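Local coordinates for protein tRNA endonuclease VMS1 (Saccharomyces cerevisiae, PDB 5WHG) that cleaves polypeptidyl-tRNAs downstream of ribosome-associated quality control, releasing incompletely synthesised polypeptides for degradation, at residues S47-S52 against D66-N71; A221-Q226 against Q244-L249; M205-L210 against S308-I313; Y23-S28 against T196-Q201; L17-L22 against L361-I366. All blocks are in the same frame, centred on the assembly; numbering follows the deposited sequence.

Contact 1: S47-S52 against D66-N71. With ZN (zinc ion), chain B.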
# COMPACT_ATOMS: atom_id res chain seq x y z
N SER A 47 -12.62 -16.23 6.32
CA SER A 47 -11.71 -17.10 7.07
C SER A 47 -11.35 -16.50 8.42
O SER A 47 -11.10 -17.24 9.38
CB SER A 47 -10.46 -17.36 6.24
OG SER A 47 -10.13 -16.20 5.48
N VAL A 48 -11.31 -15.17 8.52
CA VAL A 48 -10.91 -14.52 9.76
C VAL A 48 -12.05 -14.42 10.76
O VAL A 48 -11.80 -14.20 11.95
CB VAL A 48 -10.31 -13.13 9.46
CG1 VAL A 48 -11.41 -12.15 9.13
CG2 VAL A 48 -9.50 -12.65 10.63
N CYS A 49 -13.29 -14.61 10.32
CA CYS A 49 -14.45 -14.62 11.20
C CYS A 49 -14.99 -16.02 11.46
O CYS A 49 -15.83 -16.17 12.35
CB CYS A 49 -15.58 -13.76 10.62
SG CYS A 49 -15.11 -12.06 10.21
N GLN A 50 -14.54 -17.03 10.71
CA GLN A 50 -15.09 -18.38 10.76
C GLN A 50 -16.60 -18.36 10.48
O GLN A 50 -17.38 -19.07 11.11
CB GLN A 50 -14.79 -19.06 12.10
CG GLN A 50 -13.31 -19.01 12.51
CD GLN A 50 -13.02 -19.70 13.84
OE1 GLN A 50 -13.65 -20.70 14.20
NE2 GLN A 50 -12.06 -19.16 14.59
N MSE A 51 -16.99 -17.55 9.49
CA MSE A 51 -18.40 -17.26 9.22
C MSE A 51 -18.75 -17.26 7.72
O MSE A 51 -18.30 -16.40 6.96
CB MSE A 51 -18.75 -15.92 9.87
CG MSE A 51 -20.08 -15.30 9.50
SE MSE A 51 -20.11 -13.48 10.21
CE MSE A 51 -21.40 -12.65 8.99
N SER A 52 -19.57 -18.23 7.32
CA SER A 52 -19.99 -18.37 5.92
C SER A 52 -21.41 -17.84 5.68
O SER A 52 -21.68 -17.17 4.68
CB SER A 52 -19.91 -19.84 5.49
OG SER A 52 -20.60 -20.65 6.42
N ASP A 66 -18.45 -3.37 9.79
CA ASP A 66 -17.46 -3.05 10.81
C ASP A 66 -17.03 -4.28 11.59
O ASP A 66 -15.97 -4.25 12.23
CB ASP A 66 -18.00 -1.98 11.76
CG ASP A 66 -18.19 -0.64 11.09
OD1 ASP A 66 -17.32 -0.26 10.28
OD2 ASP A 66 -19.21 0.03 11.37
N TYR A 67 -17.81 -5.35 11.57
CA TYR A 67 -17.41 -6.58 12.25
C TYR A 67 -16.19 -7.20 11.59
O TYR A 67 -15.16 -7.43 12.24
CB TYR A 67 -18.56 -7.57 12.28
CG TYR A 67 -18.28 -8.79 13.11
CD1 TYR A 67 -18.13 -8.69 14.48
CD2 TYR A 67 -18.20 -10.04 12.53
CE1 TYR A 67 -17.88 -9.81 15.25
CE2 TYR A 67 -17.96 -11.17 13.29
CZ TYR A 67 -17.80 -11.05 14.64
OH TYR A 67 -17.56 -12.17 15.40
N HIS A 68 -16.28 -7.47 10.28
CA HIS A 68 -15.14 -7.99 9.54
C HIS A 68 -13.89 -7.15 9.74
O HIS A 68 -12.78 -7.69 9.77
CB HIS A 68 -15.48 -8.07 8.05
CG HIS A 68 -14.36 -8.60 7.21
ND1 HIS A 68 -14.18 -9.95 6.97
CD2 HIS A 68 -13.35 -7.97 6.56
CE1 HIS A 68 -13.12 -10.12 6.21
NE2 HIS A 68 -12.59 -8.94 5.94
N LEU A 69 -14.04 -5.83 9.88
CA LEU A 69 -12.85 -5.00 9.96
C LEU A 69 -12.11 -5.18 11.28
O LEU A 69 -10.88 -5.21 11.32
CB LEU A 69 -13.22 -3.53 9.75
CG LEU A 69 -13.05 -3.06 8.31
CD1 LEU A 69 -13.34 -1.58 8.19
CD2 LEU A 69 -11.63 -3.38 7.82
N MSE A 70 -12.85 -5.31 12.38
CA MSE A 70 -12.20 -5.48 13.67
C MSE A 70 -11.53 -6.85 13.77
O MSE A 70 -10.46 -6.99 14.36
CB MSE A 70 -13.20 -5.28 14.81
CG MSE A 70 -13.96 -3.97 14.72
SE MSE A 70 -15.39 -3.81 16.04
CE MSE A 70 -14.28 -3.34 17.59
N ASN A 71 -12.17 -7.87 13.18
CA ASN A 71 -11.57 -9.20 13.18
C ASN A 71 -10.32 -9.25 12.32
O ASN A 71 -9.34 -9.92 12.68
CB ASN A 71 -12.60 -10.21 12.70
CG ASN A 71 -13.42 -10.74 13.82
OD1 ASN A 71 -12.89 -11.09 14.87
ND2 ASN A 71 -14.73 -10.78 13.63
ZN ZN B . -15.00 -11.29 8.01
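Tyr67 meets the loop first, its CE2 4.3 Å from Cys49 SG in an oblique sulfur-aromatic approach and about as far from the selenium of the selenomethionine Met51. His68 comes next. With CG anti to the backbone N (chi1 180°), its imidazole reaches out from the helix and places ND1 1.9 Å from the zinc ion. Cys49 SG binds the same metal from the loop at 2.3 Å, and Cys46 and His62 complete the Cys2His2 site of this C2H2 zinc finger. Val48 crosses His68 at about a right angle, with CG1 3.9 Å from His68 CE1. One turn beyond Tyr67, Asn71 brings ND2 to 3.7 Å from Cys49 SG, while its carbonyl oxygen meets Val48 CG2. A glycine at Val48 would probably open a gap beside the imidazole and leave Asn71 without its apolar neighbour. Val48 also packs on Val72 and Asn75 further along helix 66-76 and on Met205 ahead of strand 207-214, while Leu69 of the same helix touches Asn247 and Leu249 of strand 247-255.

Contact 2: A221-Q226 against Q244-L249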
# COMPACT_ATOMS: atom_id res chain seq x y z
N ALA A 221 1.00 5.18 7.90
CA ALA A 221 -0.27 4.48 7.93
C ALA A 221 -0.08 3.01 7.57
O ALA A 221 0.85 2.65 6.85
CB ALA A 221 -1.28 5.14 6.99
N ILE A 222 -0.96 2.16 8.11
CA ILE A 222 -1.13 0.78 7.65
C ILE A 222 -2.42 0.76 6.82
O ILE A 222 -3.51 1.01 7.35
CB ILE A 222 -1.21 -0.22 8.83
CG1 ILE A 222 0.06 -0.18 9.70
CG2 ILE A 222 -1.45 -1.62 8.31
CD1 ILE A 222 1.38 -0.50 8.97
N VAL A 223 -2.30 0.50 5.52
CA VAL A 223 -3.44 0.58 4.61
C VAL A 223 -3.92 -0.83 4.28
O VAL A 223 -3.12 -1.71 3.97
CB VAL A 223 -3.09 1.36 3.32
CG1 VAL A 223 -1.90 0.70 2.59
CG2 VAL A 223 -4.31 1.46 2.39
N SER A 224 -5.23 -1.04 4.36
CA SER A 224 -5.82 -2.28 3.89
C SER A 224 -6.01 -2.25 2.38
O SER A 224 -6.41 -1.23 1.82
CB SER A 224 -7.17 -2.52 4.55
OG SER A 224 -8.05 -3.17 3.66
N HIS A 225 -5.73 -3.37 1.73
CA HIS A 225 -5.99 -3.45 0.30
C HIS A 225 -7.47 -3.48 -0.04
O HIS A 225 -7.83 -3.25 -1.19
CB HIS A 225 -5.28 -4.67 -0.29
CG HIS A 225 -3.78 -4.61 -0.19
ND1 HIS A 225 -2.95 -5.48 -0.86
CD2 HIS A 225 -2.97 -3.76 0.49
CE1 HIS A 225 -1.69 -5.20 -0.58
NE2 HIS A 225 -1.67 -4.15 0.23
N GLN A 226 -8.34 -3.71 0.95
CA GLN A 226 -9.77 -3.68 0.69
C GLN A 226 -10.29 -2.25 0.71
O GLN A 226 -9.98 -1.48 1.62
CB GLN A 226 -10.52 -4.50 1.74
CG GLN A 226 -11.99 -4.80 1.37
CD GLN A 226 -12.10 -6.02 0.46
OE1 GLN A 226 -11.15 -6.39 -0.22
NE2 GLN A 226 -13.27 -6.65 0.46
N GLN A 244 -12.02 8.63 -0.26
CA GLN A 244 -12.85 8.24 0.86
C GLN A 244 -12.94 6.73 1.05
O GLN A 244 -13.42 6.28 2.09
CB GLN A 244 -14.24 8.83 0.68
CG GLN A 244 -14.91 9.16 1.99
CD GLN A 244 -16.25 9.79 1.79
OE1 GLN A 244 -16.63 10.12 0.66
NE2 GLN A 244 -17.00 9.96 2.88
N ALA A 245 -12.48 5.94 0.08
CA ALA A 245 -12.56 4.50 0.16
C ALA A 245 -11.27 3.86 0.65
O ALA A 245 -11.23 2.63 0.84
CB ALA A 245 -12.95 3.92 -1.21
N VAL A 246 -10.21 4.65 0.85
CA VAL A 246 -8.97 4.13 1.41
C VAL A 246 -9.19 3.77 2.87
O VAL A 246 -9.63 4.60 3.67
CB VAL A 246 -7.84 5.16 1.26
CG1 VAL A 246 -6.54 4.60 1.83
CG2 VAL A 246 -7.64 5.58 -0.18
N ASN A 247 -8.88 2.53 3.23
CA ASN A 247 -9.07 2.06 4.60
C ASN A 247 -7.72 2.00 5.32
O ASN A 247 -6.93 1.08 5.10
CB ASN A 247 -9.76 0.71 4.60
CG ASN A 247 -10.07 0.23 5.98
OD1 ASN A 247 -9.95 0.97 6.95
ND2 ASN A 247 -10.50 -1.02 6.07
N PHE A 248 -7.46 2.99 6.19
CA PHE A 248 -6.25 3.02 7.00
C PHE A 248 -6.55 2.33 8.32
O PHE A 248 -7.26 2.88 9.16
CB PHE A 248 -5.75 4.45 7.23
CG PHE A 248 -4.93 5.04 6.09
CD1 PHE A 248 -4.51 4.25 5.02
CD2 PHE A 248 -4.60 6.39 6.09
CE1 PHE A 248 -3.78 4.80 3.97
CE2 PHE A 248 -3.86 6.96 5.05
CZ PHE A 248 -3.45 6.16 3.98
N LEU A 249 -6.01 1.13 8.51
CA LEU A 249 -6.22 0.40 9.75
C LEU A 249 -5.58 1.14 10.91
O LEU A 249 -6.14 1.18 12.01
CB LEU A 249 -5.67 -1.02 9.62
CG LEU A 249 -6.27 -1.87 8.48
CD1 LEU A 249 -5.83 -3.31 8.57
CD2 LEU A 249 -7.78 -1.80 8.52
O HOH W 1 -8.27 0.57 1.77
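The Phe248 ring carries Ala221 CB squarely over the centre of one face, a CH-pi contact with CB 3.5 Å from the ring centroid and 6° off the normal. At the ring's edge, in its plane, sits Val223 CG2, and Val223 CB comes close to CD1 and CE1 of the same edge. Val223 CG2 also meets Val246 CG1 at 3.9 Å. Helix 351-362 packs over this side, touching all four residues. The backbones pair antiparallel, strand 247-255 forming one outer edge of the five-stranded mixed sheet of the VLRF1 region, with Val223 and Phe248 as a non-hydrogen-bonded pair. Next to them Ser224 N gives a straight 2.8 Å bond to Asn247 O, whereas the bond from Leu249 N to Ile222 O is weak and bent. Asn247 is on the other face, where its ND2 lies 4.0 Å from Ser224 CB. Beyond the paired residues Ser224 OG accepts from Gln226 N at 2.8 Å, an ST turn that bends the chain out of the strand. A water fills in there, donating to Ser224 O and Gln226 O and accepting from Asn247 N.

Contact 3: M205-L210 against S308-I313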
# COMPACT_ATOMS: atom_id res chain seq x y z
N MSE A 205 -6.65 -10.08 4.34
CA MSE A 205 -5.83 -9.33 5.28
C MSE A 205 -4.61 -8.76 4.58
O MSE A 205 -3.60 -8.43 5.23
CB MSE A 205 -5.41 -10.20 6.46
CG MSE A 205 -6.52 -11.06 7.01
SE MSE A 205 -6.16 -11.56 8.85
CE MSE A 205 -4.47 -12.54 8.62
N ALA A 206 -4.69 -8.67 3.26
CA ALA A 206 -3.68 -7.94 2.51
C ALA A 206 -3.56 -6.53 3.06
O ALA A 206 -4.56 -5.80 3.14
CB ALA A 206 -4.07 -7.90 1.03
N ILE A 207 -2.35 -6.16 3.49
CA ILE A 207 -2.05 -4.80 3.92
C ILE A 207 -0.70 -4.38 3.37
O ILE A 207 0.17 -5.21 3.08
CB ILE A 207 -2.04 -4.62 5.46
CG1 ILE A 207 -0.99 -5.55 6.09
CG2 ILE A 207 -3.46 -4.78 6.04
CD1 ILE A 207 -0.91 -5.47 7.59
N SER A 208 -0.52 -3.05 3.25
CA SER A 208 0.76 -2.43 2.96
C SER A 208 0.98 -1.30 3.95
O SER A 208 0.02 -0.79 4.55
CB SER A 208 0.83 -1.91 1.52
OG SER A 208 0.74 -2.96 0.58
N ALA A 209 2.24 -0.89 4.12
CA ALA A 209 2.55 0.25 4.99
C ALA A 209 2.96 1.47 4.16
O ALA A 209 3.47 1.34 3.05
CB ALA A 209 3.64 -0.13 6.00
N LEU A 210 2.72 2.67 4.70
CA LEU A 210 3.08 3.92 4.03
C LEU A 210 3.70 4.89 5.04
O LEU A 210 3.10 5.17 6.09
CB LEU A 210 1.87 4.57 3.36
CG LEU A 210 0.93 3.71 2.49
CD1 LEU A 210 -0.36 4.49 2.16
CD2 LEU A 210 1.58 3.33 1.22
N SER A 308 5.19 -6.90 9.94
CA SER A 308 5.72 -8.19 9.52
C SER A 308 4.79 -8.91 8.56
O SER A 308 5.25 -9.80 7.83
CB SER A 308 6.02 -9.05 10.74
OG SER A 308 4.85 -9.19 11.51
N LYS A 309 3.52 -8.51 8.47
CA LYS A 309 2.58 -9.06 7.50
C LYS A 309 2.35 -8.17 6.27
O LYS A 309 1.47 -8.48 5.46
CB LYS A 309 1.23 -9.34 8.17
CG LYS A 309 1.30 -10.19 9.43
CD LYS A 309 -0.05 -10.22 10.13
CE LYS A 309 -0.10 -11.27 11.24
NZ LYS A 309 0.63 -10.83 12.47
N CYS A 310 3.11 -7.08 6.09
CA CYS A 310 2.83 -6.19 4.95
C CYS A 310 3.41 -6.75 3.67
O CYS A 310 4.53 -7.27 3.65
CB CYS A 310 3.40 -4.79 5.17
SG CYS A 310 2.40 -3.79 6.21
N ASP A 311 2.64 -6.62 2.58
CA ASP A 311 3.16 -6.86 1.24
C ASP A 311 4.35 -5.95 0.95
O ASP A 311 5.46 -6.41 0.69
CB ASP A 311 2.06 -6.63 0.19
CG ASP A 311 1.15 -7.84 -0.01
OD1 ASP A 311 0.81 -8.53 0.98
OD2 ASP A 311 0.74 -8.07 -1.19
N ASN A 312 4.10 -4.64 0.97
CA ASN A 312 5.11 -3.63 0.70
C ASN A 312 5.14 -2.62 1.84
O ASN A 312 4.13 -2.36 2.50
CB ASN A 312 4.84 -2.90 -0.62
CG ASN A 312 4.86 -3.83 -1.81
OD1 ASN A 312 5.89 -4.42 -2.16
ND2 ASN A 312 3.73 -3.96 -2.46
N ILE A 313 6.32 -2.05 2.05
CA ILE A 313 6.51 -0.93 2.96
C ILE A 313 7.11 0.23 2.15
O ILE A 313 8.32 0.24 1.87
CB ILE A 313 7.39 -1.33 4.16
CG1 ILE A 313 6.71 -2.47 4.93
CG2 ILE A 313 7.61 -0.14 5.06
CD1 ILE A 313 7.64 -3.32 5.83
O HOH W 2 -0.40 -8.51 3.52
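Cys310 SG sits between two side chains of strand 207-214, 3.8 Å from Ile207 CG1 and 3.9 Å from Ala209 CB. The pairing is parallel, Ala209 opposite Ile313, and it joins strand 207-214 to strand 313-316 within the mixed sheet of the VLRF1 region. Ile207 holds CG1 between its backbone N and carbonyl carbon (chi1 59°), which directs that branch at the sulfur. Ile313 straddles the Ala209 methyl with both branches, CG1 at 4.0 Å from Ala209 CB and CG2 only slightly farther. Ser208 belongs to the other face, where its OG is hydrogen-bonded to His225 NE2 and its CB meets Asn312 O. Two backbone bonds fix the register: Asp311 N to Ile207 O, and Ala209 N to Asn312 O, each 2.9 Å. Asn312 sends its side-chain OD1 to Lys340. Where the two chains part, a water accepts from Ile207 N at 3.1 Å and lies 2.7 Å from Lys309 O and 2.8 Å from Asp311 OD1.

Contact 4: Y23-S28 against T196-Q201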
# COMPACT_ATOMS: atom_id res chain seq x y z
N TYR A 23 -9.45 -0.37 -9.76
CA TYR A 23 -8.71 -0.64 -8.53
C TYR A 23 -8.03 -2.00 -8.63
O TYR A 23 -8.69 -3.03 -8.79
CB TYR A 23 -9.65 -0.60 -7.33
CG TYR A 23 -8.93 -0.65 -6.00
CD1 TYR A 23 -8.07 0.37 -5.61
CD2 TYR A 23 -9.10 -1.72 -5.14
CE1 TYR A 23 -7.42 0.33 -4.40
CE2 TYR A 23 -8.45 -1.76 -3.92
CZ TYR A 23 -7.61 -0.74 -3.56
OH TYR A 23 -6.97 -0.79 -2.35
N ILE A 24 -6.70 -1.99 -8.50
CA ILE A 24 -5.90 -3.18 -8.73
C ILE A 24 -6.28 -4.36 -7.83
O ILE A 24 -6.08 -5.51 -8.22
CB ILE A 24 -4.41 -2.78 -8.58
CG1 ILE A 24 -4.01 -1.90 -9.77
CG2 ILE A 24 -3.53 -4.01 -8.51
CD1 ILE A 24 -2.79 -1.06 -9.50
N PHE A 25 -6.88 -4.11 -6.67
CA PHE A 25 -7.23 -5.18 -5.75
C PHE A 25 -8.71 -5.55 -5.78
O PHE A 25 -9.19 -6.25 -4.88
CB PHE A 25 -6.81 -4.81 -4.33
CG PHE A 25 -5.34 -4.53 -4.20
CD1 PHE A 25 -4.40 -5.52 -4.47
CD2 PHE A 25 -4.89 -3.27 -3.83
CE1 PHE A 25 -3.05 -5.27 -4.36
CE2 PHE A 25 -3.53 -3.01 -3.72
CZ PHE A 25 -2.61 -4.02 -3.97
N ASP A 26 -9.43 -5.12 -6.82
CA ASP A 26 -10.87 -5.32 -6.90
C ASP A 26 -11.33 -5.24 -8.35
O ASP A 26 -12.39 -4.67 -8.65
CB ASP A 26 -11.59 -4.29 -6.03
CG ASP A 26 -13.05 -4.63 -5.78
OD1 ASP A 26 -13.51 -5.70 -6.23
OD2 ASP A 26 -13.74 -3.79 -5.14
N LEU A 27 -10.55 -5.80 -9.27
CA LEU A 27 -10.90 -5.80 -10.68
C LEU A 27 -11.88 -6.92 -11.00
O LEU A 27 -11.72 -8.06 -10.55
CB LEU A 27 -9.65 -5.96 -11.54
CG LEU A 27 -8.47 -5.01 -11.37
CD1 LEU A 27 -7.24 -5.64 -12.02
CD2 LEU A 27 -8.77 -3.65 -12.00
N SER A 28 -12.89 -6.59 -11.81
CA SER A 28 -13.86 -7.57 -12.29
C SER A 28 -13.18 -8.65 -13.12
O SER A 28 -12.12 -8.45 -13.72
CB SER A 28 -14.90 -6.89 -13.15
OG SER A 28 -14.25 -6.38 -14.30
N THR A 196 -4.28 -11.78 -10.62
CA THR A 196 -5.40 -12.65 -10.31
C THR A 196 -5.39 -13.05 -8.84
O THR A 196 -6.45 -13.15 -8.21
CB THR A 196 -5.42 -13.88 -11.23
OG1 THR A 196 -6.46 -14.77 -10.83
CG2 THR A 196 -4.10 -14.61 -11.19
N PHE A 197 -4.20 -13.23 -8.25
CA PHE A 197 -4.12 -13.54 -6.82
C PHE A 197 -4.58 -12.36 -5.96
O PHE A 197 -5.19 -12.56 -4.90
CB PHE A 197 -2.70 -13.95 -6.46
CG PHE A 197 -2.47 -14.08 -4.98
CD1 PHE A 197 -2.87 -15.23 -4.30
CD2 PHE A 197 -1.88 -13.05 -4.26
CE1 PHE A 197 -2.67 -15.34 -2.94
CE2 PHE A 197 -1.67 -13.16 -2.90
CZ PHE A 197 -2.08 -14.30 -2.24
N TRP A 198 -4.25 -11.14 -6.38
CA TRP A 198 -4.75 -9.95 -5.70
C TRP A 198 -6.27 -9.88 -5.72
O TRP A 198 -6.89 -9.46 -4.74
CB TRP A 198 -4.15 -8.70 -6.34
CG TRP A 198 -2.71 -8.60 -6.04
CD1 TRP A 198 -2.05 -9.29 -5.08
CD2 TRP A 198 -1.73 -7.78 -6.70
NE1 TRP A 198 -0.72 -8.96 -5.09
CE2 TRP A 198 -0.49 -8.04 -6.07
CE3 TRP A 198 -1.78 -6.87 -7.75
CZ2 TRP A 198 0.69 -7.41 -6.47
CZ3 TRP A 198 -0.60 -6.25 -8.14
CH2 TRP A 198 0.61 -6.52 -7.51
N ASN A 199 -6.88 -10.29 -6.83
CA ASN A 199 -8.33 -10.21 -6.98
C ASN A 199 -8.95 -11.58 -6.68
O ASN A 199 -9.44 -12.29 -7.55
CB ASN A 199 -8.70 -9.73 -8.37
CG ASN A 199 -8.18 -8.35 -8.67
OD1 ASN A 199 -8.83 -7.35 -8.36
ND2 ASN A 199 -7.01 -8.27 -9.29
N SER A 200 -8.91 -11.93 -5.40
CA SER A 200 -9.55 -13.15 -4.92
C SER A 200 -9.79 -12.99 -3.43
O SER A 200 -8.91 -12.53 -2.70
CB SER A 200 -8.69 -14.39 -5.19
OG SER A 200 -7.40 -14.22 -4.63
N GLN A 201 -10.98 -13.39 -2.98
CA GLN A 201 -11.34 -13.21 -1.57
C GLN A 201 -10.36 -13.89 -0.63
O GLN A 201 -10.38 -13.60 0.57
CB GLN A 201 -12.75 -13.74 -1.32
CG GLN A 201 -13.83 -13.12 -2.21
CD GLN A 201 -15.20 -13.72 -1.96
OE1 GLN A 201 -15.63 -13.86 -0.82
NE2 GLN A 201 -15.89 -14.09 -3.04
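Ile24 and Phe25 are the corner residues of a type I beta turn from Tyr23 to Asp26, closed by Asp26 N to Tyr23 O at 3.0 Å, and this turn butts against the C-terminal end of helix 191-198 at Trp198 and Asn199. Asn199 is the first residue to leave helical conformation, and its CA lies 5.3 Å from Phe25 CA. Its amide reaches into the turn with both atoms: OD1 accepts from Leu27 N, a bond modelled so short that its length is doubtful, and ND2 gives a weak bond to Ile24 O at 3.1 Å as well as one back to Leu195 O. Leu27 CB and CG pack against that same amide. Phe25 turns its edge to the face of Trp198 in a T-shaped pair with planes at 65°, CE1 lying 3.7 Å from CD2 of the indole. Ile24 runs alongside Trp198, its CG2 resting by CE3 and CZ3. A serine in place of Trp198 would probably leave the Phe25 edge and the Ile24 methyl facing a gap, and the phenyl ring less firmly held. Asp26 looks outward, in a salt bridge with Arg227. The joint across the segments thus rests on one neutral amide and on aromatic and aliphatic packing, so its hold should depend little on ionisation.

Contact 5: L17-L22 against L361-I366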
# COMPACT_ATOMS: atom_id res chain seq x y z
N LEU A 17 -14.40 2.61 -19.32
CA LEU A 17 -13.71 2.23 -18.09
C LEU A 17 -13.59 3.39 -17.11
O LEU A 17 -12.71 4.24 -17.28
CB LEU A 17 -12.32 1.69 -18.40
CG LEU A 17 -12.19 0.28 -18.97
CD1 LEU A 17 -10.75 -0.00 -19.41
CD2 LEU A 17 -12.67 -0.74 -17.96
N LYS A 18 -14.46 3.44 -16.11
CA LYS A 18 -14.36 4.46 -15.08
C LYS A 18 -13.30 4.07 -14.06
O LYS A 18 -12.95 2.89 -13.92
CB LYS A 18 -15.71 4.67 -14.40
CG LYS A 18 -16.85 4.93 -15.37
CD LYS A 18 -18.19 4.68 -14.70
CE LYS A 18 -18.24 3.27 -14.13
NZ LYS A 18 -19.50 3.03 -13.37
N LYS A 19 -12.78 5.07 -13.33
CA LYS A 19 -11.71 4.78 -12.37
C LYS A 19 -12.16 3.75 -11.34
O LYS A 19 -11.34 2.95 -10.86
CB LYS A 19 -11.22 6.05 -11.68
CG LYS A 19 -9.83 5.88 -11.05
CD LYS A 19 -9.30 7.12 -10.34
CE LYS A 19 -7.78 7.02 -10.15
NZ LYS A 19 -7.27 7.53 -8.84
N ASN A 20 -13.45 3.73 -11.00
CA ASN A 20 -13.97 2.75 -10.05
C ASN A 20 -13.74 1.32 -10.52
O ASN A 20 -13.70 0.41 -9.68
CB ASN A 20 -15.47 2.99 -9.82
CG ASN A 20 -15.78 3.41 -8.40
OD1 ASN A 20 -15.05 3.08 -7.47
ND2 ASN A 20 -16.87 4.15 -8.23
N ASP A 21 -13.61 1.11 -11.83
CA ASP A 21 -13.42 -0.21 -12.41
C ASP A 21 -11.94 -0.57 -12.57
O ASP A 21 -11.61 -1.50 -13.32
CB ASP A 21 -14.13 -0.31 -13.77
CG ASP A 21 -15.58 0.18 -13.74
OD1 ASP A 21 -16.27 0.01 -12.71
OD2 ASP A 21 -16.04 0.73 -14.77
N LEU A 22 -11.05 0.16 -11.89
CA LEU A 22 -9.62 0.09 -12.16
C LEU A 22 -8.80 -0.14 -10.90
O LEU A 22 -7.56 -0.10 -10.97
CB LEU A 22 -9.15 1.37 -12.86
CG LEU A 22 -9.70 1.56 -14.28
CD1 LEU A 22 -9.31 2.92 -14.85
CD2 LEU A 22 -9.25 0.43 -15.20
N LEU A 361 -0.88 4.57 -6.35
CA LEU A 361 -0.28 3.26 -6.58
C LEU A 361 -1.30 2.16 -6.90
O LEU A 361 -0.94 1.17 -7.55
CB LEU A 361 0.52 2.80 -5.35
CG LEU A 361 1.84 3.44 -4.94
CD1 LEU A 361 2.06 3.25 -3.44
CD2 LEU A 361 3.00 2.84 -5.72
N SER A 362 -2.54 2.32 -6.48
CA SER A 362 -3.46 1.21 -6.42
C SER A 362 -4.51 1.21 -7.53
O SER A 362 -5.35 0.30 -7.57
CB SER A 362 -4.14 1.19 -5.04
OG SER A 362 -4.84 2.39 -4.80
N TYR A 363 -4.47 2.17 -8.45
CA TYR A 363 -5.39 2.21 -9.58
C TYR A 363 -4.61 2.13 -10.88
O TYR A 363 -3.57 2.78 -11.03
CB TYR A 363 -6.25 3.49 -9.59
CG TYR A 363 -7.32 3.51 -8.53
CD1 TYR A 363 -7.02 3.93 -7.23
CD2 TYR A 363 -8.62 3.11 -8.81
CE1 TYR A 363 -7.99 3.94 -6.25
CE2 TYR A 363 -9.61 3.13 -7.83
CZ TYR A 363 -9.28 3.54 -6.55
OH TYR A 363 -10.24 3.56 -5.57
N LEU A 364 -5.10 1.33 -11.82
CA LEU A 364 -4.44 1.27 -13.12
C LEU A 364 -4.52 2.64 -13.79
O LEU A 364 -5.43 3.42 -13.54
CB LEU A 364 -5.08 0.19 -14.00
CG LEU A 364 -4.97 -1.26 -13.54
CD1 LEU A 364 -5.65 -2.17 -14.54
CD2 LEU A 364 -3.51 -1.69 -13.31
N LYS A 365 -3.52 2.94 -14.62
CA LYS A 365 -3.52 4.17 -15.40
C LYS A 365 -3.69 3.86 -16.88
O LYS A 365 -3.15 2.87 -17.38
CB LYS A 365 -2.23 4.97 -15.19
CG LYS A 365 -2.29 5.85 -13.99
CD LYS A 365 -1.61 7.17 -14.28
CE LYS A 365 -0.12 6.99 -14.37
NZ LYS A 365 0.42 6.59 -13.04
N ILE A 366 -4.44 4.70 -17.58
CA ILE A 366 -4.60 4.59 -19.03
C ILE A 366 -3.58 5.51 -19.68
O ILE A 366 -3.63 6.73 -19.50
CB ILE A 366 -6.03 4.95 -19.46
CG1 ILE A 366 -7.05 4.01 -18.81
CG2 ILE A 366 -6.15 4.89 -20.99
CD1 ILE A 366 -8.48 4.23 -19.29
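Leu22 and Leu364 are tied through the backbone, Leu364 N donating a nearly straight 3.0 Å bond to Leu22 O. The same oxygen receives a CA-H...O contact from Tyr363. Leu22 follows a short 3-10 turn at Lys19 and Asn20, closed by its own N bonding to Lys19 O. The Tyr363 ring lies under Lys19, whose side chain crosses it at about a right angle. Lys19 sets off opposite its backbone N (chi1 -161°), runs out extended and bends at its last torsion; CE passes 3.9 Å from CB and CG of Tyr363, and NZ stands over the ring face, 4.3 Å from the centroid, as a cation-pi contact. Lys19 O comes close to CD2 and CE2 of Tyr363. Leu22 CD2 packs at 4.3 Å on Leu364 CB, and Leu22 also meets Leu31 and Leu176. The N-terminal segment is thereby joined to the chain between helix 351-362 and strand 365-366, an outer strand of the antiparallel sheet. Chemically, one backbone bond ties the two segments, leucine packing adds apolar surface, and the ammonium group is probably steadied by the ring's electrons, with no acidic partner across the contact.

From the N terminus, residues 17-22 and then 23-28 each wait for distant partners. Contact 1 opens and closes early, a short zinc-finger loop that lies within the long loop of contact 4, which shuts when 196-201 arrives. The chain then opens contact 3 at 205-210; contact 2 forms and closes within it before 308-313 completes the pairing. Contact 5 closes last at 361-366 and encloses all the others; none cross. Contacts 2 and 3 share adjacent strands of the mixed sheet, and contact 1 packs on both through Leu69 and Val48. Contact 4 reaches that sheet through Tyr23 and His225, and it is joined to contact 5 by Ile24 and Ser362.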